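Local coordinates for protein OBCA, Oxalate Biosynthetic Component A (Burkholderia glumae, PDB 4NNB) that combines an N-terminal domain with an enzyme domain of the TIM-barrel class, which holds a magnesium ion and an oxaloacetate ion in this structure, at residues W119-S124 / R484-V489; V480-A483 / V489-A492; Y138-S143 / L148-E153; S408-D413 / H419-E424. All coordinates share one frame; numbering follows the deposited sequence.

Contact 1: W119-S124 / R484-V489; sequences WLAALS and RVPGGV
Pro-486 lies against Leu-120 and Ala-121 in a contact that illustrates how a turn far away in sequence can pack a proline ring against the last turn of a helix, here 117-121, by van der Waals contact. The dense part is small. Leu-120 CB sits 3.8 Å from Pro-486 CG and 3.9 Å from Pro-486 CB, so the proline ring leans on the root of the leucine side chain rather than on its branches. The branches reach further along the turn: with CG anti to the carbonyl carbon (chi1 -71°), the leucine runs past the ring, and Leu-120 CD1 comes within 4.3 Å of Val-485 CG2.

Toward Ala-121 the packing thins out. Pro-486 CG is 3.9 Å from the backbone N of Ala-121 and 4.3 Å from Ala-121 CB, and this alanine is exposed to solvent, whereas Leu-120 and Val-485 are buried. No polar pair links the segments.

The proline is presented by a type II beta turn from Val-485 to Gly-488, closed by a 2.9 Å hydrogen bond from Gly-488 N to Val-485 O. Pro-486 and Gly-487 hold its two central positions, with the glycine at positive phi (89°). Polar links to nearby helices come from the loop backbone: Lys-117 bonds to Arg-484 O and Arg-129 to Gly-487 O.

Around the contact, helix 125-137 supplies Val-132, which touches both Leu-120 and Val-485, and Ile-131, which touches Leu-120. Leu-148 of strand 148-149 also meets Leu-120 and Val-485, placing the 484-489 turn against helices 117-121 and 125-137 and the short strand beside them.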
loop_
_atom_site.group_PDB
_atom_site.type_symbol
_atom_site.label_atom_id
_atom_site.label_comp_id
_atom_site.label_asym_id
_atom_site.label_seq_id
_atom_site.Cartn_x
_atom_site.Cartn_y
_atom_site.Cartn_z
ATOM N N TRP A 119 -3.506 -16.508 -24.972
ATOM C CA TRP A 119 -2.354 -15.689 -25.341
ATOM C C TRP A 119 -1.350 -15.630 -24.205
ATOM O O TRP A 119 -0.143 -15.772 -24.414
ATOM C CB TRP A 119 -2.767 -14.266 -25.694
ATOM C CG TRP A 119 -3.509 -14.138 -26.965
ATOM C CD1 TRP A 119 -4.041 -15.152 -27.718
ATOM C CD2 TRP A 119 -3.818 -12.925 -27.648
ATOM N NE1 TRP A 119 -4.665 -14.634 -28.821
ATOM C CE2 TRP A 119 -4.545 -13.271 -28.801
ATOM C CE3 TRP A 119 -3.562 -11.576 -27.387
ATOM C CZ2 TRP A 119 -5.013 -12.315 -29.697
ATOM C CZ3 TRP A 119 -4.024 -10.633 -28.279
ATOM C CH2 TRP A 119 -4.739 -11.006 -29.424
ATOM N N LEU A 120 -1.858 -15.416 -22.995
ATOM C CA LEU A 120 -1.004 -15.273 -21.826
ATOM C C LEU A 120 -0.463 -16.632 -21.421
ATOM O O LEU A 120 0.620 -16.737 -20.848
ATOM C CB LEU A 120 -1.798 -14.662 -20.662
ATOM C CG LEU A 120 -2.187 -13.184 -20.783
ATOM C CD1 LEU A 120 -3.319 -12.833 -19.814
ATOM C CD2 LEU A 120 -0.986 -12.323 -20.497
ATOM N N ALA A 121 -1.228 -17.673 -21.718
ATOM C CA ALA A 121 -0.845 -19.028 -21.321
ATOM C C ALA A 121 0.307 -19.538 -22.177
ATOM O O ALA A 121 0.969 -20.513 -21.824
ATOM C CB ALA A 121 -2.041 -19.971 -21.401
ATOM N N ALA A 122 0.538 -18.861 -23.298
ATOM C CA ALA A 122 1.632 -19.173 -24.208
ATOM C C ALA A 122 2.983 -18.717 -23.655
ATOM O O ALA A 122 4.029 -18.969 -24.259
ATOM C CB ALA A 122 1.373 -18.533 -25.568
ATOM N N LEU A 123 2.962 -18.048 -22.503
ATOM C CA LEU A 123 4.176 -17.463 -21.965
ATOM C C LEU A 123 4.597 -18.112 -20.658
ATOM O O LEU A 123 3.813 -18.809 -20.015
ATOM C CB LEU A 123 3.977 -15.961 -21.745
ATOM C CG LEU A 123 3.357 -15.238 -22.935
ATOM C CD1 LEU A 123 2.987 -13.811 -22.570
ATOM C CD2 LEU A 123 4.343 -15.251 -24.089
ATOM N N SER A 124 5.843 -17.865 -20.272
ATOM C CA SER A 124 6.322 -18.235 -18.954
ATOM C C SER A 124 5.487 -17.512 -17.905
ATOM O O SER A 124 4.951 -16.426 -18.172
ATOM C CB SER A 124 7.773 -17.817 -18.800
ATOM O OG SER A 124 7.910 -16.419 -18.955
ATOM N N ARG A 484 -7.563 -17.655 -11.788
ATOM C CA ARG A 484 -8.161 -17.656 -13.124
ATOM C C ARG A 484 -7.192 -17.199 -14.208
ATOM O O ARG A 484 -7.296 -17.622 -15.368
ATOM C CB ARG A 484 -9.401 -16.762 -13.146
ATOM C CG ARG A 484 -10.471 -17.148 -12.136
ATOM C CD ARG A 484 -11.585 -16.116 -12.089
ATOM N NE ARG A 484 -11.090 -14.779 -11.742
ATOM C CZ ARG A 484 -11.863 -13.704 -11.599
ATOM N NH1 ARG A 484 -13.173 -13.798 -11.754
ATOM N NH2 ARG A 484 -11.322 -12.530 -11.303
ATOM N N VAL A 485 -6.258 -16.325 -13.842
ATOM C CA VAL A 485 -5.409 -15.677 -14.844
ATOM C C VAL A 485 -4.024 -16.315 -14.864
ATOM O O VAL A 485 -3.486 -16.666 -13.808
ATOM C CB VAL A 485 -5.342 -14.130 -14.622
ATOM C CG1 VAL A 485 -4.432 -13.773 -13.438
ATOM C CG2 VAL A 485 -4.897 -13.410 -15.891
ATOM N N PRO A 486 -3.464 -16.529 -16.070
ATOM C CA PRO A 486 -2.097 -17.058 -16.118
ATOM C C PRO A 486 -1.145 -16.150 -15.352
ATOM O O PRO A 486 -1.304 -14.919 -15.381
ATOM C CB PRO A 486 -1.769 -17.044 -17.616
ATOM C CG PRO A 486 -3.103 -17.262 -18.276
ATOM C CD PRO A 486 -4.106 -16.519 -17.400
ATOM N N GLY A 487 -0.179 -16.750 -14.666
ATOM C CA GLY A 487 0.701 -16.003 -13.782
ATOM C C GLY A 487 0.154 -15.905 -12.363
ATOM O O GLY A 487 0.912 -15.756 -11.405
ATOM N N GLY A 488 -1.170 -15.957 -12.238
ATOM C CA GLY A 488 -1.841 -16.052 -10.949
ATOM C C GLY A 488 -1.922 -14.809 -10.064
ATOM O O GLY A 488 -2.451 -14.892 -8.947
ATOM N N VAL A 489 -1.396 -13.676 -10.539
ATOM C CA VAL A 489 -1.371 -12.434 -9.752
ATOM C C VAL A 489 -1.850 -11.238 -10.580
ATOM O O VAL A 489 -1.608 -11.180 -11.784
ATOM C CB VAL A 489 0.056 -12.139 -9.211
ATOM C CG1 VAL A 489 0.095 -10.815 -8.390
ATOM C CG2 VAL A 489 0.559 -13.301 -8.360
#

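Contact 2: V480-A483 / V489-A492; sequences VNDA and VRKA
Val-480 and Arg-490 form the hydrogen-bonded pair of a short antiparallel hairpin, and they show how one arginine can serve strand and side chain together. Their backbones satisfy each other: Val-480 N gives a 2.9 Å bond to Arg-490 O, and Arg-490 N returns one of 3.1 Å to Val-480 O. Asn-481 and Val-489, the non-hydrogen-bonded pair, point to the face opposite the side chains of Val-480 and Arg-490; there Asn-481 OD1 merely packs against Val-489 CG2, while Asn-481 ND2 bonds to Asn-456.

Arg-490 CG lies between the backbone N and the carbonyl carbon (chi1 59°), and the chain, extended from CG to NE, carries the guanidinium over to Asp-482. Arg-490 NE reaches Asp-482 OD2 at 2.7 Å in an almost straight salt bridge (179°), in the guanidinium plane. The oxygen uses its anti lone pair and the carboxylate stands 78° from the guanidinium, a single-point grip. Arg-490 NH1 turns back to Lys-491 O at 3.2 Å, and NH2 forms a salt bridge with Glu-497. Val-480 CG2 lies over one guanidinium face.

Asp-482 OD2 also takes a salt bridge from Arg-484. Two arginines sharing one carboxylate oxygen would probably keep this buried aspartate ionised, and Glu-497 would partly balance the positive charge.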
loop_
_atom_site.group_PDB
_atom_site.type_symbol
_atom_site.label_atom_id
_atom_site.label_comp_id
_atom_site.label_asym_id
_atom_site.label_seq_id
_atom_site.Cartn_x
_atom_site.Cartn_y
_atom_site.Cartn_z
ATOM N N VAL A 480 -3.570 -8.928 -5.623
ATOM C CA VAL A 480 -4.252 -10.094 -5.076
ATOM C C VAL A 480 -3.840 -11.313 -5.902
ATOM O O VAL A 480 -3.397 -11.181 -7.055
ATOM C CB VAL A 480 -5.793 -9.976 -5.123
ATOM C CG1 VAL A 480 -6.303 -8.919 -4.158
ATOM C CG2 VAL A 480 -6.271 -9.703 -6.562
ATOM N N ASN A 481 -3.965 -12.493 -5.313
ATOM C CA ASN A 481 -3.898 -13.719 -6.098
ATOM C C ASN A 481 -5.194 -13.894 -6.886
ATOM O O ASN A 481 -6.260 -13.471 -6.436
ATOM C CB ASN A 481 -3.661 -14.933 -5.196
ATOM C CG ASN A 481 -2.270 -14.944 -4.598
ATOM O OD1 ASN A 481 -1.304 -14.569 -5.255
ATOM N ND2 ASN A 481 -2.162 -15.362 -3.352
ATOM N N ASP A 482 -5.097 -14.515 -8.061
ATOM C CA ASP A 482 -6.272 -14.793 -8.883
ATOM C C ASP A 482 -5.936 -15.994 -9.755
ATOM O O ASP A 482 -5.278 -15.847 -10.779
ATOM C CB ASP A 482 -6.625 -13.582 -9.758
ATOM C CG ASP A 482 -7.959 -13.746 -10.488
ATOM O OD1 ASP A 482 -8.439 -14.893 -10.636
ATOM O OD2 ASP A 482 -8.530 -12.723 -10.926
ATOM N N ALA A 483 -6.388 -17.176 -9.336
ATOM C CA ALA A 483 -6.055 -18.428 -10.022
ATOM C C ALA A 483 -6.590 -18.502 -11.461
ATOM O O ALA A 483 -6.117 -19.309 -12.261
ATOM C CB ALA A 483 -6.541 -19.627 -9.203
ATOM N N VAL A 489 -1.396 -13.676 -10.539
ATOM C CA VAL A 489 -1.371 -12.434 -9.752
ATOM C C VAL A 489 -1.850 -11.238 -10.580
ATOM O O VAL A 489 -1.608 -11.180 -11.784
ATOM C CB VAL A 489 0.056 -12.139 -9.211
ATOM C CG1 VAL A 489 0.095 -10.815 -8.390
ATOM C CG2 VAL A 489 0.559 -13.301 -8.360
ATOM N N ARG A 490 -2.539 -10.295 -9.939
ATOM C CA ARG A 490 -2.989 -9.071 -10.602
ATOM C C ARG A 490 -3.142 -7.946 -9.579
ATOM O O ARG A 490 -3.081 -8.188 -8.374
ATOM C CB ARG A 490 -4.337 -9.293 -11.285
ATOM C CG ARG A 490 -5.448 -9.735 -10.314
ATOM C CD ARG A 490 -6.828 -9.544 -10.935
ATOM N NE ARG A 490 -7.904 -10.213 -10.205
ATOM C CZ ARG A 490 -8.594 -9.652 -9.217
ATOM N NH1 ARG A 490 -8.312 -8.411 -8.836
ATOM N NH2 ARG A 490 -9.553 -10.329 -8.600
ATOM N N LYS A 491 -3.350 -6.725 -10.066
ATOM C CA LYS A 491 -3.650 -5.590 -9.200
ATOM C C LYS A 491 -5.006 -5.800 -8.545
ATOM O O LYS A 491 -5.974 -6.229 -9.197
ATOM C CB LYS A 491 -3.621 -4.276 -9.995
ATOM C CG LYS A 491 -2.198 -3.807 -10.349
ATOM C CD LYS A 491 -1.440 -3.364 -9.081
ATOM C CE LYS A 491 0.062 -3.228 -9.275
ATOM N NZ LYS A 491 0.485 -1.923 -9.860
ATOM N N ALA A 492 -5.071 -5.543 -7.243
ATOM C CA ALA A 492 -6.338 -5.625 -6.522
ATOM C C ALA A 492 -7.323 -4.583 -7.056
ATOM O O ALA A 492 -6.909 -3.505 -7.488
ATOM C CB ALA A 492 -6.108 -5.408 -5.021
#

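Contact 3: Y138-S143 / L148-E153; sequences YGWIVS and LLWEHE
A beta hairpin, strands 141-142 and 148-149, is paired here through Ile-141 and Leu-149, an antiparallel hydrogen-bonded pair. Ile-141 N bonds to Leu-149 O, and Leu-149 N bonds back to Ile-141 O, both at 2.8 Å. Nearer the turn, in the non-hydrogen-bonded pair, Val-142 CG2 touches Leu-148 CD2 at 3.7 Å.

Beyond the strands two tryptophans take over. Trp-150 CB stands over the centre of the Trp-140 ring system, 3.9 Å from the five-membered ring centroid and 16° off its normal, a CH-pi contact. The indoles themselves meet obliquely, their planes 37° apart. CG of Trp-150 is anti to its own N (chi1 173°), which carries the ring back toward Gly-139, whose carbonyl O lies near the ring edge, 3.6 Å from Trp-150 CZ3. That glycine, at positive phi, completes the Schellman motif ending helix 125-137. One water joins Gly-139 O to Glu-151 N, and a second joins the same oxygen to His-152 NE2.

His-157 bonds to Trp-140 NE1 and meets Trp-150 edge-to-face. Leu-148 packs on Val-132 and Leu-135 of helix 125-137, and strand 114-115 flanks strand 148-149 on its other side, completing a three-stranded antiparallel sheet.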
loop_
_atom_site.group_PDB
_atom_site.type_symbol
_atom_site.label_atom_id
_atom_site.label_comp_id
_atom_site.label_asym_id
_atom_site.label_seq_id
_atom_site.Cartn_x
_atom_site.Cartn_y
_atom_site.Cartn_z
ATOM N N TYR A 138 -3.243 -0.516 -15.540
ATOM C CA TYR A 138 -3.893 0.393 -16.472
ATOM C C TYR A 138 -5.424 0.257 -16.451
ATOM O O TYR A 138 -6.108 0.815 -17.305
ATOM C CB TYR A 138 -3.376 0.143 -17.892
ATOM C CG TYR A 138 -1.976 0.643 -18.179
ATOM C CD1 TYR A 138 -1.333 1.550 -17.343
ATOM C CD2 TYR A 138 -1.292 0.195 -19.306
ATOM C CE1 TYR A 138 -0.047 2.001 -17.639
ATOM C CE2 TYR A 138 -0.032 0.626 -19.601
ATOM C CZ TYR A 138 0.588 1.527 -18.783
ATOM O OH TYR A 138 1.853 1.940 -19.113
ATOM N N GLY A 139 -5.957 -0.503 -15.493
ATOM C CA GLY A 139 -7.397 -0.617 -15.326
ATOM C C GLY A 139 -8.080 -1.708 -16.136
ATOM O O GLY A 139 -9.315 -1.783 -16.169
ATOM N N TRP A 140 -7.300 -2.547 -16.812
ATOM C CA TRP A 140 -7.894 -3.730 -17.443
ATOM C C TRP A 140 -8.298 -4.662 -16.319
ATOM O O TRP A 140 -7.710 -4.619 -15.238
ATOM C CB TRP A 140 -6.886 -4.459 -18.335
ATOM C CG TRP A 140 -6.436 -3.725 -19.568
ATOM C CD1 TRP A 140 -5.930 -2.456 -19.634
ATOM C CD2 TRP A 140 -6.379 -4.250 -20.909
ATOM N NE1 TRP A 140 -5.583 -2.152 -20.938
ATOM C CE2 TRP A 140 -5.853 -3.236 -21.734
ATOM C CE3 TRP A 140 -6.739 -5.473 -21.485
ATOM C CZ2 TRP A 140 -5.674 -3.412 -23.119
ATOM C CZ3 TRP A 140 -6.559 -5.648 -22.859
ATOM C CH2 TRP A 140 -6.031 -4.623 -23.656
ATOM N N ILE A 141 -9.289 -5.513 -16.557
ATOM C CA ILE A 141 -9.720 -6.441 -15.515
ATOM C C ILE A 141 -9.699 -7.889 -15.987
ATOM O O ILE A 141 -9.693 -8.161 -17.188
ATOM C CB ILE A 141 -11.114 -6.064 -14.943
ATOM C CG1 ILE A 141 -12.161 -5.978 -16.052
ATOM C CG2 ILE A 141 -11.038 -4.713 -14.212
ATOM C CD1 ILE A 141 -13.013 -7.216 -16.201
ATOM N N VAL A 142 -9.667 -8.811 -15.032
ATOM C CA VAL A 142 -9.694 -10.235 -15.347
ATOM C C VAL A 142 -11.143 -10.721 -15.393
ATOM O O VAL A 142 -11.909 -10.475 -14.461
ATOM C CB VAL A 142 -8.929 -11.048 -14.288
ATOM C CG1 VAL A 142 -9.117 -12.537 -14.514
ATOM C CG2 VAL A 142 -7.446 -10.672 -14.281
ATOM N N SER A 143 -11.533 -11.399 -16.470
ATOM C CA SER A 143 -12.899 -11.943 -16.554
ATOM C C SER A 143 -13.006 -13.309 -15.867
ATOM O O SER A 143 -11.997 -13.886 -15.456
ATOM C CB SER A 143 -13.336 -12.076 -18.013
ATOM O OG SER A 143 -12.675 -13.174 -18.625
ATOM N N LEU A 148 -8.026 -11.032 -20.034
ATOM C CA LEU A 148 -7.944 -9.618 -19.668
ATOM C C LEU A 148 -8.843 -8.794 -20.577
ATOM O O LEU A 148 -8.830 -8.970 -21.799
ATOM C CB LEU A 148 -6.522 -9.090 -19.766
ATOM C CG LEU A 148 -5.436 -9.799 -18.973
ATOM C CD1 LEU A 148 -4.112 -9.054 -19.132
ATOM C CD2 LEU A 148 -5.826 -9.927 -17.507
ATOM N N LEU A 149 -9.619 -7.892 -19.976
ATOM C CA LEU A 149 -10.574 -7.075 -20.719
ATOM C C LEU A 149 -10.404 -5.601 -20.375
ATOM O O LEU A 149 -10.209 -5.256 -19.211
ATOM C CB LEU A 149 -12.004 -7.506 -20.373
ATOM C CG LEU A 149 -12.358 -8.984 -20.567
ATOM C CD1 LEU A 149 -13.841 -9.226 -20.354
ATOM C CD2 LEU A 149 -11.954 -9.438 -21.950
ATOM N N TRP A 150 -10.484 -4.732 -21.378
ATOM C CA TRP A 150 -10.609 -3.297 -21.126
ATOM C C TRP A 150 -12.048 -2.912 -21.423
ATOM O O TRP A 150 -12.506 -3.057 -22.550
ATOM C CB TRP A 150 -9.637 -2.513 -22.001
ATOM C CG TRP A 150 -9.774 -1.011 -21.952
ATOM C CD1 TRP A 150 -10.159 -0.189 -22.975
ATOM C CD2 TRP A 150 -9.494 -0.153 -20.833
ATOM N NE1 TRP A 150 -10.136 1.121 -22.560
ATOM C CE2 TRP A 150 -9.735 1.172 -21.254
ATOM C CE3 TRP A 150 -9.073 -0.377 -19.522
ATOM C CZ2 TRP A 150 -9.565 2.272 -20.401
ATOM C CZ3 TRP A 150 -8.907 0.714 -18.677
ATOM C CH2 TRP A 150 -9.144 2.022 -19.122
ATOM N N GLU A 151 -12.769 -2.454 -20.404
ATOM C CA GLU A 151 -14.203 -2.216 -20.547
ATOM C C GLU A 151 -14.552 -0.744 -20.713
ATOM O O GLU A 151 -15.502 -0.249 -20.106
ATOM C CB GLU A 151 -14.955 -2.812 -19.360
ATOM C CG GLU A 151 -14.706 -4.309 -19.186
ATOM C CD GLU A 151 -15.610 -4.937 -18.145
ATOM O OE1 GLU A 151 -15.756 -4.360 -17.048
ATOM O OE2 GLU A 151 -16.175 -6.013 -18.426
ATOM N N HIS A 152 -13.775 -0.046 -21.532
ATOM C CA HIS A 152 -14.049 1.351 -21.835
ATOM C C HIS A 152 -13.760 1.661 -23.299
ATOM O O HIS A 152 -13.071 0.904 -23.991
ATOM C CB HIS A 152 -13.223 2.281 -20.938
ATOM C CG HIS A 152 -13.262 1.919 -19.482
ATOM N ND1 HIS A 152 -14.276 2.319 -18.642
ATOM C CD2 HIS A 152 -12.402 1.200 -18.722
ATOM C CE1 HIS A 152 -14.040 1.863 -17.421
ATOM N NE2 HIS A 152 -12.911 1.182 -17.444
ATOM N N GLU A 153 -14.286 2.789 -23.760
ATOM C CA GLU A 153 -14.127 3.212 -25.147
ATOM C C GLU A 153 -12.707 3.693 -25.438
ATOM O O GLU A 153 -11.975 3.054 -26.196
ATOM C CB GLU A 153 -15.137 4.310 -25.484
ATOM C CG GLU A 153 -16.143 4.602 -24.368
ATOM C CD GLU A 153 -15.550 5.416 -23.227
ATOM O OE1 GLU A 153 -14.714 6.308 -23.497
ATOM O OE2 GLU A 153 -15.922 5.156 -22.059
HETATM O O HOH W 1 -11.631 -2.282 -17.677
HETATM O O HOH W 2 -11.103 0.163 -15.070
#

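Contact 4: S408-D413 / H419-E424; sequences SSLLAD and HRRAVE
Leu-410 and Leu-411 of helix 401-413 face His-419, Arg-421 and Ala-422 of helix 416-440, an antiparallel helical hairpin whose local axes approach to 8.4 Å with their directions 157° apart. Such close packing is consistent with a small residue, Ala-422, at the point of close approach.

Along the first helix, Leu-410 comes first and does most of the work. Leu-410 CB rests 4.0 Å from Ala-422 CB, and Leu-410 CD1 reaches over to Ala-422 N at 3.9 Å. Leu-410 CD2 lies 3.5 Å from Arg-421 NH2, where the arginine, bent at chi3 (-67°), folds its guanidinium back across the leucine; the two side chains cross at about a right angle.

Leu-411 follows on the neighbouring flank. Leu-411 CD2 is 4.1 Å from His-419 ND1 and 4.4 Å from Ala-422 CB. The other imidazole nitrogen, NE2, bonds to Asp-460, while Leu-457 adds apolar cover to Leu-411, His-419 and Ala-422.

At the segment's end, Asp-413 OD2 stays 4.7 Å from Arg-421 NH2 and is hydrogen-bonded instead to Ser-418 OG, just outside the second segment. Between the segments themselves, leucine methyls hold by van der Waals contact to Ala-422 and to the polar groups of Arg-421 and His-419; any Asp-413 to Arg-421 attraction is probably modest.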
loop_
_atom_site.group_PDB
_atom_site.type_symbol
_atom_site.label_atom_id
_atom_site.label_comp_id
_atom_site.label_asym_id
_atom_site.label_seq_id
_atom_site.Cartn_x
_atom_site.Cartn_y
_atom_site.Cartn_z
ATOM N N SER A 408 12.091 -14.506 1.056
ATOM C CA SER A 408 11.730 -14.042 -0.282
ATOM C C SER A 408 12.161 -15.059 -1.345
ATOM O O SER A 408 11.422 -15.339 -2.292
ATOM C CB SER A 408 12.352 -12.670 -0.569
ATOM O OG SER A 408 11.839 -11.683 0.314
ATOM N N SER A 409 13.357 -15.612 -1.172
ATOM C CA SER A 409 13.862 -16.651 -2.065
ATOM C C SER A 409 12.955 -17.884 -2.069
ATOM O O SER A 409 12.588 -18.397 -3.129
ATOM C CB SER A 409 15.285 -17.038 -1.660
ATOM O OG SER A 409 15.738 -18.149 -2.412
ATOM N N LEU A 410 12.587 -18.346 -0.879
ATOM C CA LEU A 410 11.699 -19.490 -0.740
ATOM C C LEU A 410 10.317 -19.260 -1.363
ATOM O O LEU A 410 9.782 -20.153 -2.037
ATOM C CB LEU A 410 11.580 -19.902 0.728
ATOM C CG LEU A 410 12.820 -20.566 1.332
ATOM C CD1 LEU A 410 12.811 -20.414 2.835
ATOM C CD2 LEU A 410 12.869 -22.041 0.966
ATOM N N LEU A 411 9.740 -18.076 -1.153
ATOM C CA LEU A 411 8.435 -17.759 -1.740
ATOM C C LEU A 411 8.534 -17.748 -3.270
ATOM O O LEU A 411 7.578 -18.081 -3.967
ATOM C CB LEU A 411 7.881 -16.430 -1.207
ATOM C CG LEU A 411 7.392 -16.420 0.249
ATOM C CD1 LEU A 411 7.056 -15.017 0.731
ATOM C CD2 LEU A 411 6.196 -17.349 0.453
ATOM N N ALA A 412 9.707 -17.392 -3.781
ATOM C CA ALA A 412 9.940 -17.369 -5.222
ATOM C C ALA A 412 9.981 -18.776 -5.851
ATOM O O ALA A 412 9.822 -18.917 -7.064
ATOM C CB ALA A 412 11.211 -16.600 -5.542
ATOM N N ASP A 413 10.190 -19.805 -5.030
ATOM C CA ASP A 413 10.205 -21.184 -5.520
ATOM C C ASP A 413 8.810 -21.613 -5.954
ATOM O O ASP A 413 8.659 -22.395 -6.889
ATOM C CB ASP A 413 10.694 -22.153 -4.438
ATOM C CG ASP A 413 12.173 -22.029 -4.153
ATOM O OD1 ASP A 413 12.927 -21.528 -5.015
ATOM O OD2 ASP A 413 12.584 -22.454 -3.054
ATOM N N HIS A 419 7.284 -22.952 0.784
ATOM C CA HIS A 419 6.343 -22.133 1.530
ATOM C C HIS A 419 6.410 -22.499 3.009
ATOM O O HIS A 419 6.460 -21.622 3.875
ATOM C CB HIS A 419 4.916 -22.301 1.002
ATOM C CG HIS A 419 3.885 -21.537 1.780
ATOM N ND1 HIS A 419 3.500 -20.254 1.453
ATOM C CD2 HIS A 419 3.158 -21.884 2.868
ATOM C CE1 HIS A 419 2.578 -19.844 2.308
ATOM N NE2 HIS A 419 2.351 -20.814 3.174
ATOM N N ARG A 420 6.438 -23.797 3.300
ATOM C CA ARG A 420 6.456 -24.236 4.693
ATOM C C ARG A 420 7.751 -23.847 5.417
ATOM O O ARG A 420 7.710 -23.460 6.587
ATOM C CB ARG A 420 6.140 -25.732 4.820
ATOM C CG ARG A 420 4.671 -25.996 5.140
ATOM C CD ARG A 420 4.369 -27.476 5.348
ATOM N NE ARG A 420 4.042 -28.157 4.095
ATOM C CZ ARG A 420 4.893 -28.913 3.409
ATOM N NH1 ARG A 420 6.127 -29.100 3.857
ATOM N NH2 ARG A 420 4.513 -29.486 2.276
ATOM N N ARG A 421 8.887 -23.925 4.726
ATOM C CA ARG A 421 10.143 -23.453 5.304
ATOM C C ARG A 421 10.059 -21.946 5.572
ATOM O O ARG A 421 10.483 -21.475 6.629
ATOM C CB ARG A 421 11.354 -23.783 4.412
ATOM C CG ARG A 421 11.650 -25.290 4.266
ATOM C CD ARG A 421 13.148 -25.605 4.042
ATOM N NE ARG A 421 13.681 -25.135 2.757
ATOM C CZ ARG A 421 13.494 -25.754 1.592
ATOM N NH1 ARG A 421 12.770 -26.867 1.535
ATOM N NH2 ARG A 421 14.021 -25.258 0.478
ATOM N N ALA A 422 9.488 -21.202 4.624
ATOM C CA ALA A 422 9.355 -19.751 4.760
ATOM C C ALA A 422 8.530 -19.368 5.992
ATOM O O ALA A 422 8.938 -18.501 6.763
ATOM C CB ALA A 422 8.756 -19.145 3.497
ATOM N N VAL A 423 7.378 -20.012 6.168
ATOM C CA VAL A 423 6.555 -19.836 7.361
ATOM C C VAL A 423 7.344 -20.096 8.646
ATOM O O VAL A 423 7.245 -19.331 9.609
ATOM C CB VAL A 423 5.311 -20.749 7.326
ATOM C CG1 VAL A 423 4.578 -20.727 8.663
ATOM C CG2 VAL A 423 4.377 -20.330 6.205
ATOM N N GLU A 424 8.131 -21.168 8.647
ATOM C CA GLU A 424 8.949 -21.540 9.799
ATOM C C GLU A 424 9.944 -20.439 10.179
ATOM O O GLU A 424 10.082 -20.093 11.354
ATOM C CB GLU A 424 9.696 -22.854 9.520
ATOM C CG GLU A 424 10.655 -23.284 10.627
ATOM C CD GLU A 424 11.205 -24.694 10.426
ATOM O OE1 GLU A 424 11.683 -25.286 11.422
ATOM O OE2 GLU A 424 11.159 -25.206 9.280
#

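In the fold
Contacts 1, 2 and 3 form one connected cluster, while contact 4 stands apart. The centres of contacts 1 and 2 are about 11 Å apart; they share Val-489, and Gly-488 O lies 2.8 Å from Asp-482 N, probably a hydrogen bond. Contact 3, about 14 Å from contact 2 between centres, touches it where Val-142 CG2 meets Arg-490 CD at 3.6 Å. Leu-148 ties contact 3 to contact 1. The nearest atoms of contact 4 are about 9 Å from contact 2 and about 20 Å from contact 3. None of the four supplies a residue to the magnesium site or oxaloacetate pocket, although Glu-475, which belongs to both, precedes Val-480 by five residues.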